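Local coordinates for EAL/GGDEF domain protein (Methylococcus capsulatus, PDB 3ICL) that is of unknown function but belongs to the GGDEF family of bacterial signalling domains, folded as a mixed five-stranded sheet with helices packed on both faces, at residues P30-F35 against I123-S128; T66-G71 against A96-K101; R58-R63 against Q108-G113; D2-L7 against V74-G79. The protein carries 1 engineered substitution. All blocks are in the same frame, centred on the assembly; numbering follows the deposited sequence.

Contact 1: residues P30-F35 against I123-S128; sequences PVVLLF and IGIAVS
V32 and V127, followed by L34 and I125, face each other as non-hydrogen-bonded pairs of two adjacent interior antiparallel strands, whose short axes run 162° apart. Alternating with them, L33 with A126 and F35 with G124 form the hydrogen-bonded pairs. Each of these two pairs is joined by reciprocal amide bonds: L33 N reaches A126 O at 3.0 Å almost straight, at 175°, and F35 N reaches G124 O at 2.9 Å. Past the paired residues S128 N bonds to V31 O (3.1 Å), and a water accepts from V31 N and donates weakly to S128 O.

The apolar contacts gather on the face of V32, L34, I125 and V127. I125 CG2, anti to the backbone N, meets V32 CG1 at 3.6 Å, while the I125 and L34 side chains lie side by side, I125 CG1 touching L34 CG at 3.7 Å, and I123 CG2 meets L34 CG at 3.9 Å. The P30 ring and V127 cross at a slant, P30 CG touching V127 CG1. L33, A126 and F35 point to the other face, beneath helix 135-152. With amides paired in the strand interior and hydrocarbon on both faces, the chemistry is that of a buried sheet core.

Contact 2: residues T66-G71 against A96-K101; sequences TAVRDG and ALVAQK
A67 and V68 approach K101 and V98 where the weakly bonded last residues of helix 50-67 give way to an extended chain running past helix 96-106. The CA atoms of A67 and K101 lie 5.4 Å apart and those of V68 and V98 6.0 Å, the first spacing consistent with the small side chain of A67. Residues 96-101 are regular helix, with Q100 N bonded to A96 O and K101 N to L97 O, so V98 and K101, nearly one turn apart, face the same neighbour.

The methyl of A67 points at the helix, and its CB meets K101 CG at 3.6 Å. From there the lysine runs fully extended, CG anti to the backbone N (chi1 -172°), past the A67 carbonyl oxygen, its CD 3.3 Å from A67 O. The amine stops short of a bond, NZ being 4.1 Å from T66 O, and K101, an exposed residue, works here through its methylenes. V98 divides its two branches: its side chain crosses that of V68 at a slant, V98 CG1 touching V68 CG1 at 3.9 Å, and CG2 meets R69 CD at the same distance. R69 crosses V98 at about a right angle and bends at chi2 and chi3, its head being held by a salt bridge to D72 and a bond to G88 O.

V98 and V68 also rest on L86 and I84 of strand 81-86. The end of one helix and the loop leading from it to the next strand, packed against the side of a second helix on the same face of the sheet, fit the layered alpha/beta fold of GGDEF domains.

Contact 3: residues R58-R63 against Q108-G113; sequences RATAER and QPFVFG
R63 of helix 50-67 lays its guanidinium on the ring of F110, a cation-pi stack that fixes the small antiparallel hairpin of strands 110-112 and 115-117 to the helix layer of the GGDEF domain. The two planes are only 11° apart, with R63 CZ 3.7 Å from the ring centroid, and the closest pair within the stack is R63 CZ to F110 CE1 at 3.3 Å. The arginine, extended from CG to NE, comes from the helix and the phenylalanine from the hairpin, so the flat groups overlap from opposite directions.

The rotation of the guanidinium is set at its edge by two backbone oxygens lying nearly in its plane. NH2 gives a nearly straight bond to P109 O (2.9 Å, 166°), and NH1 a more bent one to Q108 O (2.9 Å, 138°), the donor standing well above the carbonyl plane. NH1 also has a weak bond to G105 O, near the end of helix 96-106.

Earlier in the helix, A59 CB touches F110 CE1 at 3.7 Å. The T60 hydroxyl, held beside its own backbone N, anti to the carbonyl carbon, bonds to L56 O one turn earlier, and its OG1 lies 3.7 Å from F110 CZ.

Contact 4: residues D2-L7 against V74-G79; sequences DTVTGL and VARIGG
R76 reaches from strand 73-77 into the loop at D2-L7 and meets it atom by atom. At the root its CB passes 3.8 Å from D2 OD2. The chain runs outward with CG anti to the backbone N and then bends at chi3 (66°), which brings the head across the aspartate. CD already touches T5 CG2, at 3.7 Å. Next NE donates to D2 OD2 at 2.8 Å, almost straight at 172°. Beyond CZ, NH2 takes D2 OD1, on its syn lone pair, also at 2.8 Å, so the carboxylate is gripped side-on in a two-pronged salt bridge with the planes 27° apart. NH1 turns the other way to G79 O, in the carbonyl plane, at 2.9 Å.

This pairing joins two family signatures: the N-terminal D-x-x-T turn and the arginine that leads into the Gly-Gly turn of the hairpin that carries the GGDEF signature, here GGDKF, between strands 73-77 and 81-86. Within the turn, T5 OG1 donates to D2 OD2 from the opposite face of the carboxylate to R76 NE. The same hydroxyl accepts from L7 N, closing an ST turn. V4 lies over one guanidinium face with CB and CG1, the latter offset toward the rim, while its CG2 comes 3.5 Å from R76 NH2.

Two residues earlier in the strand, the side chains of V74 and L7 cross at a slant, L7 CD1 touching V74 CG1 at 3.8 Å, and L7 also leans on A61 of helix 50-67.

Overall arrangement
Contacts 1 and 4 reach the same mixed sheet, contact 1 pairing two interior strands and contact 4 joining the N-terminal loop to the outermost strand 73-77; their centres are 18 Å apart, and F35 packs on I77. Contact 2, about 12 Å from contact 1 between centres, touches it where A99 and V98 meet L34, I123 and I125. Contacts 2 and 3 share helix 50-67, their centres about 17 Å apart, and R58 probably bonds to V4 O, tying contact 3 to contact 4. Along the chain contact 2 nests within contact 3, and contact 3 within contact 1, whereas contact 4 crosses all three. Segments far apart in sequence thus meet in one compact domain.

Contact 1: residues P30-F35 against I123-S128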
loop_
_atom_site.group_PDB
_atom_site.type_symbol
_atom_site.label_atom_id
_atom_site.label_comp_id
_atom_site.label_asym_id
_atom_site.label_seq_id
_atom_site.Cartn_x
_atom_site.Cartn_y
_atom_site.Cartn_z
ATOM N N PRO A 30 -14.547 1.782 9.666
ATOM C CA PRO A 30 -13.483 2.770 9.811
ATOM C C PRO A 30 -12.623 2.978 8.579
ATOM O O PRO A 30 -12.671 2.216 7.614
ATOM C CB PRO A 30 -12.665 2.203 10.960
ATOM C CG PRO A 30 -12.659 0.748 10.611
ATOM C CD PRO A 30 -14.128 0.493 10.255
ATOM N N VAL A 31 -11.833 4.038 8.627
ATOM C CA VAL A 31 -10.907 4.327 7.556
ATOM C C VAL A 31 -9.678 3.529 7.948
ATOM O O VAL A 31 -9.303 3.493 9.124
ATOM C CB VAL A 31 -10.532 5.822 7.506
ATOM C CG1 VAL A 31 -9.345 6.025 6.588
ATOM C CG2 VAL A 31 -11.715 6.635 7.033
ATOM N N VAL A 32 -9.076 2.858 6.978
ATOM C CA VAL A 32 -7.876 2.084 7.245
ATOM C C VAL A 32 -6.835 2.452 6.205
ATOM O O VAL A 32 -7.143 2.595 5.019
ATOM C CB VAL A 32 -8.139 0.571 7.191
ATOM C CG1 VAL A 32 -6.836 -0.189 7.453
ATOM C CG2 VAL A 32 -9.192 0.194 8.221
ATOM N N LEU A 33 -5.601 2.605 6.663
ATOM C CA LEU A 33 -4.501 2.977 5.794
ATOM C C LEU A 33 -3.447 1.878 5.766
ATOM O O LEU A 33 -3.007 1.397 6.813
ATOM C CB LEU A 33 -3.878 4.269 6.314
ATOM C CG LEU A 33 -3.301 5.297 5.347
ATOM C CD1 LEU A 33 -4.345 5.719 4.317
ATOM C CD2 LEU A 33 -2.852 6.494 6.165
ATOM N N LEU A 34 -3.072 1.460 4.564
ATOM C CA LEU A 34 -2.032 0.455 4.395
ATOM C C LEU A 34 -0.864 1.174 3.735
ATOM O O LEU A 34 -1.059 1.965 2.816
ATOM C CB LEU A 34 -2.508 -0.701 3.503
ATOM C CG LEU A 34 -3.275 -1.857 4.165
ATOM C CD1 LEU A 34 -4.468 -1.327 4.933
ATOM C CD2 LEU A 34 -3.714 -2.849 3.101
ATOM N N PHE A 35 0.342 0.919 4.225
ATOM C CA PHE A 35 1.545 1.528 3.674
ATOM C C PHE A 35 2.366 0.335 3.198
ATOM O O PHE A 35 2.877 -0.437 4.005
ATOM C CB PHE A 35 2.295 2.304 4.767
ATOM C CG PHE A 35 2.920 3.592 4.290
ATOM C CD1 PHE A 35 3.837 3.598 3.239
ATOM C CD2 PHE A 35 2.613 4.800 4.917
ATOM C CE1 PHE A 35 4.444 4.789 2.820
ATOM C CE2 PHE A 35 3.215 6.000 4.506
ATOM C CZ PHE A 35 4.131 5.993 3.459
ATOM N N ILE A 123 3.881 -4.750 4.601
ATOM C CA ILE A 123 2.766 -3.836 4.773
ATOM C C ILE A 123 2.502 -3.433 6.221
ATOM O O ILE A 123 2.428 -4.280 7.114
ATOM C CB ILE A 123 1.467 -4.455 4.218
ATOM C CG1 ILE A 123 1.651 -4.816 2.739
ATOM C CG2 ILE A 123 0.310 -3.476 4.404
ATOM C CD1 ILE A 123 0.451 -5.515 2.120
ATOM N N GLY A 124 2.353 -2.131 6.439
ATOM C CA GLY A 124 2.045 -1.630 7.768
ATOM C C GLY A 124 0.597 -1.173 7.743
ATOM O O GLY A 124 0.158 -0.579 6.755
ATOM N N ILE A 125 -0.085 -1.355 8.764
ATOM C CA ILE A 125 -1.499 -0.991 8.724
ATOM C C ILE A 125 -1.917 -0.060 9.857
ATOM O O ILE A 125 -1.537 -0.253 11.017
ATOM C CB ILE A 125 -2.439 -2.234 8.780
ATOM C CG1 ILE A 125 -2.294 -3.100 7.524
ATOM C CG2 ILE A 125 -3.886 -1.773 8.871
ATOM C CD1 ILE A 125 -2.970 -4.448 7.617
ATOM N N ALA A 126 -2.680 0.920 9.709
ATOM C CA ALA A 126 -3.104 1.858 10.745
ATOM C C ALA A 126 -4.613 2.020 10.635
ATOM O O ALA A 126 -5.133 2.325 9.565
ATOM C CB ALA A 126 -2.416 3.197 10.562
ATOM N N VAL A 127 -5.308 1.811 11.747
ATOM C CA VAL A 127 -6.764 1.917 11.780
ATOM C C VAL A 127 -7.213 3.177 12.517
ATOM O O VAL A 127 -6.758 3.451 13.625
ATOM C CB VAL A 127 -7.395 0.694 12.493
ATOM C CG1 VAL A 127 -8.912 0.729 12.357
ATOM C CG2 VAL A 127 -6.828 -0.596 11.917
ATOM N N SER A 128 -8.104 3.941 11.897
ATOM C CA SER A 128 -8.620 5.151 12.524
ATOM C C SER A 128 -9.784 4.738 13.417
ATOM O O SER A 128 -10.595 3.897 13.025
ATOM C CB SER A 128 -9.120 6.138 11.466
ATOM O OG SER A 128 -9.568 7.341 12.072
HETATM O O HOH W 1 -12.349 5.545 10.940
#

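Contact 2: residues T66-G71 against A96-K101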
loop_
_atom_site.group_PDB
_atom_site.type_symbol
_atom_site.label_atom_id
_atom_site.label_comp_id
_atom_site.label_asym_id
_atom_site.label_seq_id
_atom_site.Cartn_x
_atom_site.Cartn_y
_atom_site.Cartn_z
ATOM N N THR A 66 -6.405 -4.167 -8.018
ATOM C CA THR A 66 -7.297 -5.313 -8.219
ATOM C C THR A 66 -7.602 -5.988 -6.892
ATOM O O THR A 66 -8.593 -6.711 -6.769
ATOM C CB THR A 66 -6.682 -6.398 -9.134
ATOM O OG1 THR A 66 -5.622 -7.066 -8.436
ATOM C CG2 THR A 66 -6.138 -5.788 -10.404
ATOM N N ALA A 67 -6.751 -5.747 -5.898
ATOM C CA ALA A 67 -6.923 -6.372 -4.591
ATOM C C ALA A 67 -7.664 -5.527 -3.569
ATOM O O ALA A 67 -8.028 -6.024 -2.510
ATOM C CB ALA A 67 -5.561 -6.798 -4.037
ATOM N N VAL A 68 -7.884 -4.251 -3.867
ATOM C CA VAL A 68 -8.623 -3.392 -2.944
ATOM C C VAL A 68 -10.075 -3.330 -3.415
ATOM O O VAL A 68 -10.463 -4.094 -4.294
ATOM C CB VAL A 68 -8.016 -1.961 -2.873
ATOM C CG1 VAL A 68 -6.606 -2.036 -2.299
ATOM C CG2 VAL A 68 -7.985 -1.311 -4.255
ATOM N N ARG A 69 -10.885 -2.451 -2.826
ATOM C CA ARG A 69 -12.283 -2.347 -3.240
ATOM C C ARG A 69 -12.523 -1.111 -4.098
ATOM O O ARG A 69 -11.804 -0.118 -3.993
ATOM C CB ARG A 69 -13.227 -2.292 -2.026
ATOM C CG ARG A 69 -13.212 -3.523 -1.111
ATOM C CD ARG A 69 -12.060 -3.454 -0.121
ATOM N NE ARG A 69 -12.003 -2.141 0.513
ATOM C CZ ARG A 69 -12.892 -1.693 1.393
ATOM N NH1 ARG A 69 -13.911 -2.458 1.758
ATOM N NH2 ARG A 69 -12.774 -0.467 1.885
ATOM N N ASP A 70 -13.536 -1.174 -4.955
ATOM C CA ASP A 70 -13.860 -0.030 -5.793
ATOM C C ASP A 70 -14.161 1.090 -4.802
ATOM O O ASP A 70 -14.893 0.886 -3.835
ATOM C CB ASP A 70 -15.089 -0.332 -6.653
ATOM C CG ASP A 70 -15.387 0.769 -7.653
ATOM O OD1 ASP A 70 -14.516 1.054 -8.502
ATOM O OD2 ASP A 70 -16.490 1.350 -7.586
ATOM N N GLY A 71 -13.581 2.263 -5.022
ATOM C CA GLY A 71 -13.804 3.358 -4.094
ATOM C C GLY A 71 -12.564 3.628 -3.254
ATOM O O GLY A 71 -12.431 4.700 -2.663
ATOM N N ALA A 96 -7.138 -6.213 7.258
ATOM C CA ALA A 96 -6.305 -7.411 7.203
ATOM C C ALA A 96 -6.597 -8.284 5.984
ATOM O O ALA A 96 -5.677 -8.830 5.367
ATOM C CB ALA A 96 -6.469 -8.228 8.485
ATOM N N LEU A 97 -7.872 -8.421 5.633
ATOM C CA LEU A 97 -8.236 -9.237 4.481
ATOM C C LEU A 97 -7.800 -8.571 3.180
ATOM O O LEU A 97 -7.569 -9.248 2.183
ATOM C CB LEU A 97 -9.748 -9.502 4.457
ATOM C CG LEU A 97 -10.286 -10.317 5.640
ATOM C CD1 LEU A 97 -11.771 -10.608 5.438
ATOM C CD2 LEU A 97 -9.500 -11.623 5.761
ATOM N N VAL A 98 -7.682 -7.245 3.188
ATOM C CA VAL A 98 -7.250 -6.528 1.992
ATOM C C VAL A 98 -5.738 -6.704 1.863
ATOM O O VAL A 98 -5.230 -6.946 0.778
ATOM C CB VAL A 98 -7.613 -5.021 2.064
ATOM C CG1 VAL A 98 -7.027 -4.286 0.873
ATOM C CG2 VAL A 98 -9.119 -4.852 2.069
ATOM N N ALA A 99 -5.025 -6.604 2.979
ATOM C CA ALA A 99 -3.586 -6.787 2.980
ATOM C C ALA A 99 -3.236 -8.204 2.492
ATOM O O ALA A 99 -2.241 -8.405 1.791
ATOM C CB ALA A 99 -3.041 -6.573 4.392
ATOM N N GLN A 100 -4.048 -9.187 2.874
ATOM C CA GLN A 100 -3.803 -10.563 2.459
ATOM C C GLN A 100 -4.036 -10.746 0.959
ATOM O O GLN A 100 -3.306 -11.485 0.294
ATOM C CB GLN A 100 -4.693 -11.516 3.261
ATOM C CG GLN A 100 -4.180 -11.727 4.679
ATOM C CD GLN A 100 -5.194 -12.381 5.590
ATOM O OE1 GLN A 100 -6.167 -12.984 5.132
ATOM N NE2 GLN A 100 -4.966 -12.277 6.889
ATOM N N LYS A 101 -5.038 -10.056 0.426
ATOM C CA LYS A 101 -5.349 -10.150 -0.998
ATOM C C LYS A 101 -4.250 -9.468 -1.820
ATOM O O LYS A 101 -3.934 -9.894 -2.938
ATOM C CB LYS A 101 -6.710 -9.506 -1.281
ATOM C CG LYS A 101 -7.220 -9.719 -2.696
ATOM C CD LYS A 101 -8.665 -9.263 -2.840
ATOM C CE LYS A 101 -9.224 -9.627 -4.207
ATOM N NZ LYS A 101 -10.666 -9.278 -4.326
#

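Contact 3: residues R58-R63 against Q108-G113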
loop_
_atom_site.group_PDB
_atom_site.type_symbol
_atom_site.label_atom_id
_atom_site.label_comp_id
_atom_site.label_asym_id
_atom_site.label_seq_id
_atom_site.Cartn_x
_atom_site.Cartn_y
_atom_site.Cartn_z
ATOM N N ARG A 58 4.507 0.016 -12.195
ATOM C CA ARG A 58 3.184 0.180 -12.787
ATOM C C ARG A 58 2.368 -1.112 -12.691
ATOM O O ARG A 58 1.156 -1.077 -12.485
ATOM C CB ARG A 58 3.310 0.598 -14.254
ATOM C CG ARG A 58 2.012 1.118 -14.857
ATOM C CD ARG A 58 2.185 1.482 -16.325
ATOM N NE ARG A 58 1.010 2.170 -16.855
ATOM C CZ ARG A 58 0.698 3.436 -16.596
ATOM N NH1 ARG A 58 1.475 4.169 -15.812
ATOM N NH2 ARG A 58 -0.395 3.972 -17.122
ATOM N N ALA A 59 3.035 -2.252 -12.845
ATOM C CA ALA A 59 2.354 -3.540 -12.764
ATOM C C ALA A 59 1.976 -3.828 -11.312
ATOM O O ALA A 59 0.983 -4.498 -11.042
ATOM C CB ALA A 59 3.256 -4.650 -13.305
ATOM N N THR A 60 2.779 -3.328 -10.380
ATOM C CA THR A 60 2.516 -3.529 -8.954
ATOM C C THR A 60 1.320 -2.676 -8.532
ATOM O O THR A 60 0.448 -3.125 -7.792
ATOM C CB THR A 60 3.751 -3.145 -8.107
ATOM O OG1 THR A 60 4.849 -3.999 -8.453
ATOM C CG2 THR A 60 3.453 -3.292 -6.621
ATOM N N ALA A 61 1.287 -1.444 -9.025
ATOM C CA ALA A 61 0.211 -0.513 -8.725
ATOM C C ALA A 61 -1.134 -1.042 -9.204
ATOM O O ALA A 61 -2.156 -0.866 -8.540
ATOM C CB ALA A 61 0.496 0.829 -9.380
ATOM N N GLU A 62 -1.138 -1.684 -10.368
ATOM C CA GLU A 62 -2.373 -2.225 -10.919
ATOM C C GLU A 62 -2.839 -3.451 -10.152
ATOM O O GLU A 62 -4.036 -3.614 -9.914
ATOM C CB GLU A 62 -2.185 -2.556 -12.404
ATOM C CG GLU A 62 -1.774 -1.341 -13.221
ATOM C CD GLU A 62 -1.366 -1.687 -14.641
ATOM O OE1 GLU A 62 -0.831 -2.796 -14.855
ATOM O OE2 GLU A 62 -1.561 -0.839 -15.538
ATOM N N ARG A 63 -1.906 -4.314 -9.759
ATOM C CA ARG A 63 -2.281 -5.504 -9.006
ATOM C C ARG A 63 -2.823 -5.101 -7.643
ATOM O O ARG A 63 -3.691 -5.768 -7.091
ATOM C CB ARG A 63 -1.088 -6.447 -8.832
ATOM C CG ARG A 63 -0.653 -7.118 -10.124
ATOM C CD ARG A 63 0.317 -8.252 -9.868
ATOM N NE ARG A 63 0.850 -8.780 -11.118
ATOM C CZ ARG A 63 1.766 -9.740 -11.192
ATOM N NH1 ARG A 63 2.247 -10.285 -10.085
ATOM N NH2 ARG A 63 2.219 -10.138 -12.370
ATOM N N GLN A 108 2.678 -13.294 -6.985
ATOM C CA GLN A 108 2.737 -13.868 -8.327
ATOM C C GLN A 108 3.914 -13.237 -9.057
ATOM O O GLN A 108 4.220 -12.063 -8.856
ATOM C CB GLN A 108 1.444 -13.583 -9.091
ATOM C CG GLN A 108 0.207 -14.215 -8.480
ATOM C CD GLN A 108 -1.069 -13.696 -9.110
ATOM O OE1 GLN A 108 -1.328 -12.491 -9.102
ATOM N NE2 GLN A 108 -1.873 -14.600 -9.662
ATOM N N PRO A 109 4.599 -14.007 -9.914
ATOM C CA PRO A 109 5.741 -13.437 -10.639
ATOM C C PRO A 109 5.379 -12.315 -11.609
ATOM O O PRO A 109 4.244 -12.211 -12.067
ATOM C CB PRO A 109 6.332 -14.648 -11.365
ATOM C CG PRO A 109 5.957 -15.800 -10.462
ATOM C CD PRO A 109 4.530 -15.468 -10.107
ATOM N N PHE A 110 6.359 -11.461 -11.887
ATOM C CA PHE A 110 6.214 -10.361 -12.834
ATOM C C PHE A 110 7.170 -10.760 -13.949
ATOM O O PHE A 110 8.385 -10.730 -13.768
ATOM C CB PHE A 110 6.671 -9.044 -12.209
ATOM C CG PHE A 110 5.719 -8.491 -11.186
ATOM C CD1 PHE A 110 4.643 -7.695 -11.573
ATOM C CD2 PHE A 110 5.898 -8.764 -9.834
ATOM C CE1 PHE A 110 3.760 -7.175 -10.626
ATOM C CE2 PHE A 110 5.018 -8.247 -8.878
ATOM C CZ PHE A 110 3.950 -7.452 -9.277
ATOM N N VAL A 111 6.634 -11.149 -15.097
ATOM C CA VAL A 111 7.506 -11.577 -16.181
ATOM C C VAL A 111 7.798 -10.486 -17.202
ATOM O O VAL A 111 6.899 -9.982 -17.865
ATOM C CB VAL A 111 6.920 -12.809 -16.911
ATOM C CG1 VAL A 111 7.935 -13.350 -17.908
ATOM C CG2 VAL A 111 6.547 -13.885 -15.898
ATOM N N PHE A 112 9.071 -10.124 -17.304
ATOM C CA PHE A 112 9.523 -9.114 -18.250
ATOM C C PHE A 112 10.433 -9.847 -19.224
ATOM O O PHE A 112 11.566 -10.197 -18.889
ATOM C CB PHE A 112 10.277 -8.008 -17.508
ATOM C CG PHE A 112 9.424 -7.263 -16.513
ATOM C CD1 PHE A 112 8.333 -6.510 -16.941
ATOM C CD2 PHE A 112 9.693 -7.334 -15.152
ATOM C CE1 PHE A 112 7.522 -5.839 -16.028
ATOM C CE2 PHE A 112 8.889 -6.666 -14.232
ATOM C CZ PHE A 112 7.799 -5.917 -14.672
ATOM N N GLY A 113 9.926 -10.094 -20.428
ATOM C CA GLY A 113 10.704 -10.829 -21.402
ATOM C C GLY A 113 10.877 -12.230 -20.846
ATOM O O GLY A 113 9.902 -12.863 -20.444
#

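Contact 4: residues D2-L7 against V74-G79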
loop_
_atom_site.group_PDB
_atom_site.type_symbol
_atom_site.label_atom_id
_atom_site.label_comp_id
_atom_site.label_asym_id
_atom_site.label_seq_id
_atom_site.Cartn_x
_atom_site.Cartn_y
_atom_site.Cartn_z
ATOM N N ASP A 2 0.396 10.107 -11.530
ATOM C CA ASP A 2 1.756 9.582 -11.505
ATOM C C ASP A 2 2.023 8.882 -12.840
ATOM O O ASP A 2 1.487 7.809 -13.110
ATOM C CB ASP A 2 1.927 8.608 -10.330
ATOM C CG ASP A 2 3.305 7.981 -10.285
ATOM O OD1 ASP A 2 4.292 8.678 -10.589
ATOM O OD2 ASP A 2 3.409 6.791 -9.927
ATOM N N THR A 3 2.845 9.516 -13.671
ATOM C CA THR A 3 3.193 9.001 -14.994
ATOM C C THR A 3 3.692 7.558 -14.986
ATOM O O THR A 3 3.328 6.761 -15.852
ATOM C CB THR A 3 4.281 9.873 -15.649
ATOM O OG1 THR A 3 3.884 11.249 -15.602
ATOM C CG2 THR A 3 4.494 9.462 -17.098
ATOM N N VAL A 4 4.529 7.230 -14.010
ATOM C CA VAL A 4 5.088 5.887 -13.905
ATOM C C VAL A 4 4.045 4.800 -13.650
ATOM O O VAL A 4 4.102 3.731 -14.256
ATOM C CB VAL A 4 6.163 5.822 -12.789
ATOM C CG1 VAL A 4 6.707 4.399 -12.657
ATOM C CG2 VAL A 4 7.296 6.790 -13.108
ATOM N N THR A 5 3.083 5.078 -12.773
ATOM C CA THR A 5 2.064 4.087 -12.426
ATOM C C THR A 5 0.656 4.382 -12.919
ATOM O O THR A 5 -0.170 3.473 -13.027
ATOM C CB THR A 5 1.968 3.914 -10.903
ATOM O OG1 THR A 5 1.527 5.145 -10.320
ATOM C CG2 THR A 5 3.322 3.539 -10.319
ATOM N N GLY A 6 0.373 5.647 -13.207
ATOM C CA GLY A 6 -0.958 6.007 -13.653
ATOM C C GLY A 6 -1.879 6.178 -12.456
ATOM O O GLY A 6 -3.088 6.349 -12.611
ATOM N N LEU A 7 -1.302 6.123 -11.257
ATOM C CA LEU A 7 -2.061 6.280 -10.014
ATOM C C LEU A 7 -2.311 7.753 -9.715
ATOM O O LEU A 7 -1.661 8.622 -10.283
ATOM C CB LEU A 7 -1.293 5.676 -8.831
ATOM C CG LEU A 7 -1.083 4.162 -8.768
ATOM C CD1 LEU A 7 -0.260 3.815 -7.532
ATOM C CD2 LEU A 7 -2.429 3.456 -8.737
ATOM N N VAL A 74 -5.202 4.378 -4.218
ATOM C CA VAL A 74 -3.822 3.921 -4.116
ATOM C C VAL A 74 -2.928 4.988 -4.742
ATOM O O VAL A 74 -3.259 5.537 -5.789
ATOM C CB VAL A 74 -3.619 2.588 -4.878
ATOM C CG1 VAL A 74 -2.190 2.119 -4.735
ATOM C CG2 VAL A 74 -4.588 1.537 -4.362
ATOM N N ALA A 75 -1.807 5.290 -4.099
ATOM C CA ALA A 75 -0.881 6.295 -4.618
ATOM C C ALA A 75 0.554 5.940 -4.234
ATOM O O ALA A 75 0.804 5.424 -3.150
ATOM C CB ALA A 75 -1.247 7.673 -4.081
ATOM N N ARG A 76 1.493 6.234 -5.127
ATOM C CA ARG A 76 2.900 5.925 -4.904
ATOM C C ARG A 76 3.598 7.001 -4.076
ATOM O O ARG A 76 3.206 8.168 -4.103
ATOM C CB ARG A 76 3.605 5.773 -6.261
ATOM C CG ARG A 76 5.041 5.259 -6.194
ATOM C CD ARG A 76 5.515 4.810 -7.576
ATOM N NE ARG A 76 5.613 5.918 -8.523
ATOM C CZ ARG A 76 6.751 6.529 -8.844
ATOM N NH1 ARG A 76 7.894 6.136 -8.298
ATOM N NH2 ARG A 76 6.746 7.533 -9.710
ATOM N N ILE A 77 4.624 6.604 -3.333
ATOM C CA ILE A 77 5.382 7.563 -2.542
ATOM C C ILE A 77 6.776 7.033 -2.241
ATOM O O ILE A 77 6.993 5.824 -2.174
ATOM C CB ILE A 77 4.650 7.923 -1.215
ATOM C CG1 ILE A 77 5.326 9.138 -0.565
ATOM C CG2 ILE A 77 4.660 6.737 -0.255
ATOM C CD1 ILE A 77 4.608 9.650 0.669
ATOM N N GLY A 78 7.729 7.947 -2.082
ATOM C CA GLY A 78 9.089 7.543 -1.778
ATOM C C GLY A 78 9.660 6.600 -2.820
ATOM O O GLY A 78 10.464 5.724 -2.503
ATOM N N GLY A 79 9.233 6.767 -4.067
ATOM C CA GLY A 79 9.736 5.926 -5.137
ATOM C C GLY A 79 9.155 4.525 -5.219
ATOM O O GLY A 79 8.494 4.185 -6.206
#